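Local coordinates for protein SAP-like pentraxin (Limulus polyphemus, PDB 3FLP) that probably serves as a calcium-dependent, sugar-binding pentraxin lectin of the horseshoe crab, assembled as a doubly stacked ring of seven subunits per layer, at residues Asn60-Ser65 and His132-Gly137; Ser52-Asn57 and Gln144-Ile149; Ala30-Thr35 and Ser107-Arg112. All blocks are in the same frame, centred on the assembly; numbering follows the deposited sequence.

Contact 1 (Asn60-Ser65 and His132-Gly137); sequences NQFITS and HQISAG. With CA (calcium ion), chain O.
The amide of Gln61 reaches across to the 132-137 loop and takes up the imidazole of His132. His132 NE2 donates to Gln61 OE1 over 3.0 Å with an N-H...O angle of 155°; the oxygen lies in the plane of the ring, at its edge, and the donor lies in the carbonyl plane. Amide and ring are nonetheless turned 33° against each other. The bond needs a proton on His132 NE2, and a glutamine suits the place because its long side chain offers an acceptor at one corner and a donor at the other. That donor, NE2, bonds to Thr55 OG1 on the adjacent strand, which helps to fix the rotation of the amide. Beneath the amide, Ile134 supplies an apolar floor, CG2 approaching Gln61 OE1 to 3.8 Å, while its CD1 packs obliquely on Phe62, 3.9 Å from CB. A bend at chi2 (-78°) brings the end of Gln61 close to the loop. Gln61 and Phe62 both face Cys53 in a classic beta bulge, where strand 60-68 of the pentraxin beta-sandwich turns a corner. Just before the bulge, Asn60 OD1 binds a calcium ion at 2.3 Å, and Asn60 ND2 donates to a calcium-bound water and to Gln79. Further out, Phe62 rests on Leu78 and Val80, and Ile134 on Val31 and Trp106.

Contact 2 (Ser52-Asn57 and Gln144-Ile149); sequences SCATSN and QEQDKI. With CA (calcium ion), chain O; CA (calcium ion), chain P.
Gln146 lies over the face of strand 48-55 that carries Ser52 and Ala54, and Ser52 meets it with its hydroxyl. Two N-H groups of the glutamine converge on Ser52 OG: the backbone N at 3.2 Å, nearly straight at 168°, and the side-chain NE2 at 3.1 Å, with the hydroxyl tilted 16° from the amide plane. Ser52 OG stands anti to its own backbone N (chi1 167°), which turns it toward the loop, and it donates a hydrogen bond to a water that in turn donates to Glu145 OE2. A small hydroxyl fits here because it can accept twice and donate once in a confined, buried place. Gln146, extended beyond CG, reaches down onto the strand, crossing it at a steep angle, and its OE1 sits 3.8 Å from Ala54 CB while accepting from the backbone N of Gly150.

Flanking residues point the other way, to the metals. Glu145 bends at chi2, which lets both carboxylate oxygens grip the first calcium while OE1 also bridges to the second. Asp147 mirrors this, OD1 shared by the two ions and OD2 on the second alone, while Gln146 O binds the first at 2.4 Å. Asp59 and Asn60 complete the first site, Glu154 and Glu157 the second; this paired calcium site is the hallmark of pentraxins, whose ligands characteristically bind there. Further along, Ile149, itself exposed, lays CD1 over the end of the strand, 3.2 Å from Ala54 O and 3.9 Å from Ala54 CB. The loop follows strand 139-142, whose Val141 and Thr139 touch Gln146 and Ile149, while strand 60-68 lies on the other side of strand 48-55 with Phe62 against Cys53 and Ile63 against Ser52.

Contact 3 (Ala30-Thr35 and Ser107-Arg112); sequences AVRQLT and SGVDGR
Gly108 N donates to Arg32 O over 2.8 Å, the shortest polar bond between the segments, arriving nearly along the C=O axis. Glycine suits position 108 because a beta carbon there would run into that same carbonyl oxygen. One residue on, Gln33 and Ser107 form an antiparallel non-hydrogen-bonded pair, the first rung where strands 33-42 and 100-107 join in the sheet. Their side chains lie on the same face and bond instead: Gln33 NE2 donates to Ser107 OG at 3.1 Å, with an N-H...O angle of 177° and the hydroxyl within 1° of the amide plane. With chi1 at -179° the Ser107 hydroxyl swings clear of its own N and meets the end of the long, extended glutamine. After this pair the chain reverses through an Asx turn, Asp110 OD1 accepting from Arg112 N at 3.0 Å from above the carboxylate plane; Gly111, with positive phi, fits the bend. Val109 places CG2 3.9 Å from Arg32 CD, against the aliphatic part of that side chain.

The polar groups also serve the subunit assembly. In a neighbouring subunit, Gly97 O and Lys41 take the two ends of the Gln33 amide, Phe43 meets Arg32 in a cation-pi contact, and Glu95 pairs with Arg112. The amide and the two cationic groups thus combine local strand-end chemistry with recognition of the adjoining protomer.

From the N terminus, 30-35 comes first and opens the loop that contact 3 closes when the chain returns at 107-112. Inside that span begin 52-57 and 60-65, whose partners come later at 144-149 and 132-137, so contact 3 crosses both others. Contact 1 nests within the loop closed by contact 2. The two share the sheet of strands 48-55 and 60-68, where Phe62 O lies 2.9 Å from Cys53 N, and both meet the first calcium. Contact 1 joins contact 3 through Ile134 N and Val31 O, 3.0 Å apart, tying the 132-137 loop, packed on the sheet of strand 60-68, to the start of strand 33-42 in the other sheet; contacts 2 and 3 do not touch.

Contact 1 (Asn60-Ser65 and His132-Gly137)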
loop_
_atom_site.group_PDB
_atom_site.type_symbol
_atom_site.label_atom_id
_atom_site.label_comp_id
_atom_site.label_asym_id
_atom_site.label_seq_id
_atom_site.Cartn_x
_atom_site.Cartn_y
_atom_site.Cartn_z
ATOM N N ASN A 60 5.516 -46.642 32.991
ATOM C CA ASN A 60 6.540 -46.359 31.991
ATOM C C ASN A 60 6.038 -46.483 30.547
ATOM O O ASN A 60 6.637 -47.182 29.731
ATOM C CB ASN A 60 7.737 -47.294 32.221
ATOM C CG ASN A 60 8.472 -47.003 33.532
ATOM O OD1 ASN A 60 7.929 -46.356 34.436
ATOM N ND2 ASN A 60 9.710 -47.488 33.643
ATOM N N GLN A 61 4.945 -45.799 30.235
ATOM C CA GLN A 61 4.379 -45.844 28.889
ATOM C C GLN A 61 5.298 -45.201 27.851
ATOM O O GLN A 61 5.528 -45.756 26.777
ATOM C CB GLN A 61 3.010 -45.147 28.872
ATOM C CG GLN A 61 1.870 -46.006 29.399
ATOM C CD GLN A 61 1.395 -47.036 28.379
ATOM O OE1 GLN A 61 2.052 -47.280 27.363
ATOM N NE2 GLN A 61 0.247 -47.645 28.649
ATOM N N PHE A 62 5.833 -44.035 28.183
ATOM C CA PHE A 62 6.709 -43.316 27.267
ATOM C C PHE A 62 7.593 -42.393 28.096
ATOM O O PHE A 62 7.089 -41.549 28.833
ATOM C CB PHE A 62 5.846 -42.523 26.290
ATOM C CG PHE A 62 6.608 -41.900 25.173
ATOM C CD1 PHE A 62 7.290 -40.707 25.360
ATOM C CD2 PHE A 62 6.632 -42.498 23.919
ATOM C CE1 PHE A 62 7.981 -40.114 24.314
ATOM C CE2 PHE A 62 7.318 -41.913 22.872
ATOM C CZ PHE A 62 7.993 -40.719 23.072
ATOM N N ILE A 63 8.907 -42.565 28.003
ATOM C CA ILE A 63 9.807 -41.726 28.781
ATOM C C ILE A 63 11.042 -41.324 27.996
ATOM O O ILE A 63 11.744 -42.173 27.436
ATOM C CB ILE A 63 10.286 -42.426 30.076
ATOM C CG1 ILE A 63 9.409 -43.643 30.385
ATOM C CG2 ILE A 63 10.222 -41.448 31.235
ATOM C CD1 ILE A 63 9.887 -44.442 31.577
ATOM N N THR A 64 11.306 -40.023 27.958
ATOM C CA THR A 64 12.475 -39.503 27.260
ATOM C C THR A 64 13.539 -39.191 28.303
ATOM O O THR A 64 13.225 -38.888 29.450
ATOM C CB THR A 64 12.161 -38.199 26.489
ATOM O OG1 THR A 64 11.722 -37.197 27.416
ATOM C CG2 THR A 64 11.085 -38.442 25.429
ATOM N N SER A 65 14.797 -39.262 27.895
ATOM C CA SER A 65 15.896 -38.999 28.803
ATOM C C SER A 65 17.129 -38.590 28.021
ATOM O O SER A 65 17.157 -38.654 26.787
ATOM C CB SER A 65 16.220 -40.260 29.602
ATOM O OG SER A 65 16.547 -41.325 28.724
ATOM N N HIS A 132 3.041 -51.352 19.516
ATOM C CA HIS A 132 2.481 -50.853 20.761
ATOM C C HIS A 132 1.673 -49.577 20.580
ATOM O O HIS A 132 2.053 -48.686 19.826
ATOM C CB HIS A 132 3.578 -50.579 21.794
ATOM C CG HIS A 132 3.053 -50.057 23.095
ATOM N ND1 HIS A 132 2.330 -50.837 23.973
ATOM C CD2 HIS A 132 3.124 -48.827 23.657
ATOM C CE1 HIS A 132 1.979 -50.112 25.020
ATOM N NE2 HIS A 132 2.449 -48.888 24.853
ATOM N N GLN A 133 0.554 -49.508 21.288
ATOM C CA GLN A 133 -0.313 -48.342 21.273
ATOM C C GLN A 133 -0.443 -47.889 22.717
ATOM O O GLN A 133 -0.882 -48.654 23.573
ATOM C CB GLN A 133 -1.703 -48.688 20.744
ATOM C CG GLN A 133 -1.765 -48.944 19.252
ATOM C CD GLN A 133 -3.185 -49.175 18.774
ATOM O OE1 GLN A 133 -4.092 -48.396 19.093
ATOM N NE2 GLN A 133 -3.389 -50.244 18.005
ATOM N N ILE A 134 -0.049 -46.656 22.993
ATOM C CA ILE A 134 -0.151 -46.137 24.349
ATOM C C ILE A 134 -1.634 -45.982 24.674
ATOM O O ILE A 134 -2.354 -45.246 24.001
ATOM C CB ILE A 134 0.577 -44.777 24.473
ATOM C CG1 ILE A 134 2.063 -44.970 24.151
ATOM C CG2 ILE A 134 0.400 -44.209 25.874
ATOM C CD1 ILE A 134 2.850 -43.690 24.075
ATOM N N SER A 135 -2.089 -46.693 25.699
ATOM C CA SER A 135 -3.488 -46.633 26.086
ATOM C C SER A 135 -3.895 -45.230 26.529
ATOM O O SER A 135 -3.074 -44.458 27.029
ATOM C CB SER A 135 -3.769 -47.657 27.190
ATOM O OG SER A 135 -2.662 -47.769 28.061
ATOM N N ALA A 136 -5.167 -44.912 26.323
ATOM C CA ALA A 136 -5.728 -43.612 26.662
ATOM C C ALA A 136 -5.632 -43.293 28.145
ATOM O O ALA A 136 -5.658 -44.193 28.987
ATOM C CB ALA A 136 -7.189 -43.560 26.226
ATOM N N GLY A 137 -5.522 -42.007 28.459
ATOM C CA GLY A 137 -5.465 -41.594 29.851
ATOM C C GLY A 137 -4.090 -41.427 30.463
ATOM O O GLY A 137 -3.958 -41.417 31.682
HETATM CA CA CA O . 8.759 -45.499 36.452
HETATM O O HOH W 1 10.671 -46.860 36.471
#

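Contact 2 (Ser52-Asn57 and Gln144-Ile149)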
loop_
_atom_site.group_PDB
_atom_site.type_symbol
_atom_site.label_atom_id
_atom_site.label_comp_id
_atom_site.label_asym_id
_atom_site.label_seq_id
_atom_site.Cartn_x
_atom_site.Cartn_y
_atom_site.Cartn_z
ATOM N N SER A 52 7.820 -37.790 31.007
ATOM C CA SER A 52 7.358 -39.058 31.572
ATOM C C SER A 52 5.842 -39.210 31.452
ATOM O O SER A 52 5.089 -38.365 31.935
ATOM C CB SER A 52 7.774 -39.136 33.051
ATOM O OG SER A 52 7.110 -40.181 33.742
ATOM N N CYS A 53 5.405 -40.289 30.807
ATOM C CA CYS A 53 3.983 -40.561 30.629
ATOM C C CYS A 53 3.611 -41.884 31.295
ATOM O O CYS A 53 4.225 -42.916 31.031
ATOM C CB CYS A 53 3.631 -40.625 29.144
ATOM S SG CYS A 53 1.876 -40.942 28.853
ATOM N N ALA A 54 2.594 -41.853 32.151
ATOM C CA ALA A 54 2.182 -43.051 32.860
ATOM C C ALA A 54 0.673 -43.272 32.910
ATOM O O ALA A 54 -0.099 -42.319 33.005
ATOM C CB ALA A 54 2.726 -43.005 34.280
ATOM N N THR A 55 0.271 -44.541 32.838
ATOM C CA THR A 55 -1.135 -44.927 32.938
ATOM C C THR A 55 -1.263 -45.773 34.206
ATOM O O THR A 55 -0.256 -46.172 34.792
ATOM C CB THR A 55 -1.611 -45.759 31.721
ATOM O OG1 THR A 55 -0.736 -46.878 31.519
ATOM C CG2 THR A 55 -1.646 -44.894 30.470
ATOM N N SER A 56 -2.490 -46.050 34.634
ATOM C CA SER A 56 -2.704 -46.831 35.857
ATOM C C SER A 56 -1.979 -48.181 35.876
ATOM O O SER A 56 -1.428 -48.583 36.902
ATOM C CB SER A 56 -4.202 -47.057 36.088
ATOM O OG SER A 56 -4.785 -47.732 34.985
ATOM N N ASN A 57 -1.964 -48.860 34.737
ATOM C CA ASN A 57 -1.334 -50.172 34.608
ATOM C C ASN A 57 0.122 -50.145 34.135
ATOM O O ASN A 57 0.788 -51.183 34.118
ATOM C CB ASN A 57 -2.125 -50.996 33.597
ATOM C CG ASN A 57 -2.172 -50.323 32.222
ATOM O OD1 ASN A 57 -2.675 -49.200 32.084
ATOM N ND2 ASN A 57 -1.637 -51.000 31.205
ATOM N N GLN A 144 10.630 -35.279 36.228
ATOM C CA GLN A 144 10.741 -36.405 37.148
ATOM C C GLN A 144 10.234 -37.663 36.440
ATOM O O GLN A 144 9.499 -37.575 35.458
ATOM C CB GLN A 144 9.902 -36.171 38.420
ATOM C CG GLN A 144 10.247 -34.937 39.262
ATOM C CD GLN A 144 11.641 -34.993 39.895
ATOM O OE1 GLN A 144 12.198 -36.066 40.122
ATOM N NE2 GLN A 144 12.194 -33.833 40.198
ATOM N N GLU A 145 10.631 -38.829 36.945
ATOM C CA GLU A 145 10.224 -40.113 36.383
ATOM C C GLU A 145 9.129 -40.680 37.294
ATOM O O GLU A 145 9.357 -40.861 38.489
ATOM C CB GLU A 145 11.444 -41.046 36.357
ATOM C CG GLU A 145 11.429 -42.162 35.307
ATOM C CD GLU A 145 10.505 -43.313 35.660
ATOM O OE1 GLU A 145 10.644 -43.879 36.767
ATOM O OE2 GLU A 145 9.643 -43.657 34.821
ATOM N N GLN A 146 7.946 -40.946 36.745
ATOM C CA GLN A 146 6.834 -41.484 37.542
ATOM C C GLN A 146 6.899 -42.996 37.772
ATOM O O GLN A 146 7.181 -43.761 36.848
ATOM C CB GLN A 146 5.488 -41.200 36.863
ATOM C CG GLN A 146 5.163 -39.744 36.581
ATOM C CD GLN A 146 3.940 -39.597 35.681
ATOM O OE1 GLN A 146 2.799 -39.671 36.141
ATOM N NE2 GLN A 146 4.178 -39.408 34.382
ATOM N N ASP A 147 6.637 -43.414 39.010
ATOM C CA ASP A 147 6.582 -44.834 39.355
ATOM C C ASP A 147 5.135 -45.095 39.756
ATOM O O ASP A 147 4.735 -46.221 40.050
ATOM C CB ASP A 147 7.536 -45.177 40.499
ATOM C CG ASP A 147 8.970 -45.280 40.035
ATOM O OD1 ASP A 147 9.177 -45.580 38.839
ATOM O OD2 ASP A 147 9.891 -45.077 40.854
ATOM N N LYS A 148 4.364 -44.013 39.752
ATOM C CA LYS A 148 2.939 -44.027 40.053
ATOM C C LYS A 148 2.402 -42.763 39.387
ATOM O O LYS A 148 3.166 -41.825 39.122
ATOM C CB LYS A 148 2.673 -43.983 41.559
ATOM C CG LYS A 148 3.240 -42.757 42.239
ATOM C CD LYS A 148 2.505 -42.414 43.536
ATOM C CE LYS A 148 2.594 -43.525 44.562
ATOM N NZ LYS A 148 2.015 -43.075 45.859
ATOM N N ILE A 149 1.106 -42.730 39.096
ATOM C CA ILE A 149 0.527 -41.552 38.453
ATOM C C ILE A 149 0.826 -40.268 39.234
ATOM O O ILE A 149 0.384 -40.102 40.368
ATOM C CB ILE A 149 -1.000 -41.677 38.314
ATOM C CG1 ILE A 149 -1.347 -42.913 37.480
ATOM C CG2 ILE A 149 -1.567 -40.407 37.686
ATOM C CD1 ILE A 149 -0.652 -42.955 36.130
HETATM CA CA CA O . 8.759 -45.499 36.452
HETATM CA CA CA P . 11.461 -44.454 39.088
HETATM O O HOH W 2 7.519 -42.775 33.477
HETATM O O HOH W 3 10.755 -42.393 40.011
HETATM O O HOH W 1 10.671 -46.860 36.471
HETATM O O HOH W 4 12.693 -46.125 37.957
#

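Contact 3 (Ala30-Thr35 and Ser107-Arg112)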
loop_
_atom_site.group_PDB
_atom_site.type_symbol
_atom_site.label_atom_id
_atom_site.label_comp_id
_atom_site.label_asym_id
_atom_site.label_seq_id
_atom_site.Cartn_x
_atom_site.Cartn_y
_atom_site.Cartn_z
ATOM N N ALA A 30 -5.385 -41.888 23.413
ATOM C CA ALA A 30 -4.627 -43.061 22.992
ATOM C C ALA A 30 -3.825 -42.610 21.771
ATOM O O ALA A 30 -4.339 -41.854 20.941
ATOM C CB ALA A 30 -5.578 -44.191 22.601
ATOM N N VAL A 31 -2.573 -43.045 21.659
ATOM C CA VAL A 31 -1.755 -42.664 20.504
ATOM C C VAL A 31 -0.945 -43.850 20.007
ATOM O O VAL A 31 -0.570 -44.726 20.791
ATOM C CB VAL A 31 -0.734 -41.528 20.842
ATOM C CG1 VAL A 31 -1.459 -40.276 21.345
ATOM C CG2 VAL A 31 0.274 -42.022 21.878
ATOM N N ARG A 32 -0.681 -43.888 18.705
ATOM C CA ARG A 32 0.147 -44.956 18.178
ATOM C C ARG A 32 1.481 -44.382 17.716
ATOM O O ARG A 32 2.389 -45.113 17.335
ATOM C CB ARG A 32 -0.558 -45.736 17.060
ATOM C CG ARG A 32 -1.331 -44.946 16.041
ATOM C CD ARG A 32 -1.786 -45.899 14.931
ATOM N NE ARG A 32 -2.746 -46.910 15.382
ATOM C CZ ARG A 32 -2.952 -48.075 14.762
ATOM N NH1 ARG A 32 -2.257 -48.387 13.676
ATOM N NH2 ARG A 32 -3.869 -48.920 15.206
ATOM N N GLN A 33 1.593 -43.057 17.799
ATOM C CA GLN A 33 2.805 -42.336 17.425
ATOM C C GLN A 33 2.930 -41.100 18.309
ATOM O O GLN A 33 1.933 -40.555 18.781
ATOM C CB GLN A 33 2.748 -41.877 15.965
ATOM C CG GLN A 33 2.641 -42.985 14.936
ATOM C CD GLN A 33 2.502 -42.435 13.525
ATOM O OE1 GLN A 33 1.633 -41.599 13.256
ATOM N NE2 GLN A 33 3.350 -42.900 12.623
ATOM N N LEU A 34 4.156 -40.643 18.517
ATOM C CA LEU A 34 4.362 -39.473 19.344
ATOM C C LEU A 34 5.674 -38.774 19.027
ATOM O O LEU A 34 6.710 -39.417 18.859
ATOM C CB LEU A 34 4.334 -39.879 20.821
ATOM C CG LEU A 34 3.972 -38.807 21.847
ATOM C CD1 LEU A 34 2.510 -38.385 21.669
ATOM C CD2 LEU A 34 4.185 -39.371 23.247
ATOM N N THR A 35 5.620 -37.450 18.925
ATOM C CA THR A 35 6.818 -36.659 18.684
ATOM C C THR A 35 6.859 -35.610 19.795
ATOM O O THR A 35 5.918 -34.821 19.955
ATOM C CB THR A 35 6.798 -35.938 17.310
ATOM O OG1 THR A 35 6.785 -36.906 16.251
ATOM C CG2 THR A 35 8.038 -35.056 17.153
ATOM N N SER A 107 7.287 -44.031 16.529
ATOM C CA SER A 107 6.184 -44.579 15.762
ATOM C C SER A 107 5.958 -46.030 16.158
ATOM O O SER A 107 6.813 -46.882 15.920
ATOM C CB SER A 107 6.487 -44.503 14.264
ATOM O OG SER A 107 5.406 -45.022 13.512
ATOM N N GLY A 108 4.813 -46.304 16.771
ATOM C CA GLY A 108 4.505 -47.662 17.166
ATOM C C GLY A 108 4.024 -48.460 15.970
ATOM O O GLY A 108 3.967 -49.693 16.018
ATOM N N VAL A 109 3.680 -47.763 14.890
ATOM C CA VAL A 109 3.198 -48.427 13.687
ATOM C C VAL A 109 4.296 -49.308 13.102
ATOM O O VAL A 109 4.047 -50.460 12.753
ATOM C CB VAL A 109 2.740 -47.408 12.605
ATOM C CG1 VAL A 109 2.197 -48.142 11.406
ATOM C CG2 VAL A 109 1.663 -46.481 13.170
ATOM N N ASP A 110 5.511 -48.768 13.002
ATOM C CA ASP A 110 6.633 -49.524 12.459
ATOM C C ASP A 110 7.715 -49.793 13.503
ATOM O O ASP A 110 8.689 -50.482 13.224
ATOM C CB ASP A 110 7.237 -48.784 11.250
ATOM C CG ASP A 110 7.873 -47.442 11.623
ATOM O OD1 ASP A 110 7.717 -46.980 12.780
ATOM O OD2 ASP A 110 8.529 -46.844 10.742
ATOM N N GLY A 111 7.534 -49.251 14.706
ATOM C CA GLY A 111 8.506 -49.453 15.767
ATOM C C GLY A 111 9.806 -48.681 15.587
ATOM O O GLY A 111 10.846 -49.061 16.127
ATOM N N ARG A 112 9.759 -47.589 14.833
ATOM C CA ARG A 112 10.951 -46.788 14.601
ATOM C C ARG A 112 11.085 -45.611 15.555
ATOM O O ARG A 112 10.119 -44.905 15.846
ATOM C CB ARG A 112 10.989 -46.264 13.162
ATOM C CG ARG A 112 12.153 -45.315 12.898
ATOM C CD ARG A 112 12.291 -44.993 11.425
ATOM N NE ARG A 112 12.584 -46.188 10.642
ATOM C CZ ARG A 112 12.789 -46.193 9.330
ATOM N NH1 ARG A 112 12.736 -45.059 8.639
ATOM N NH2 ARG A 112 13.050 -47.335 8.709
#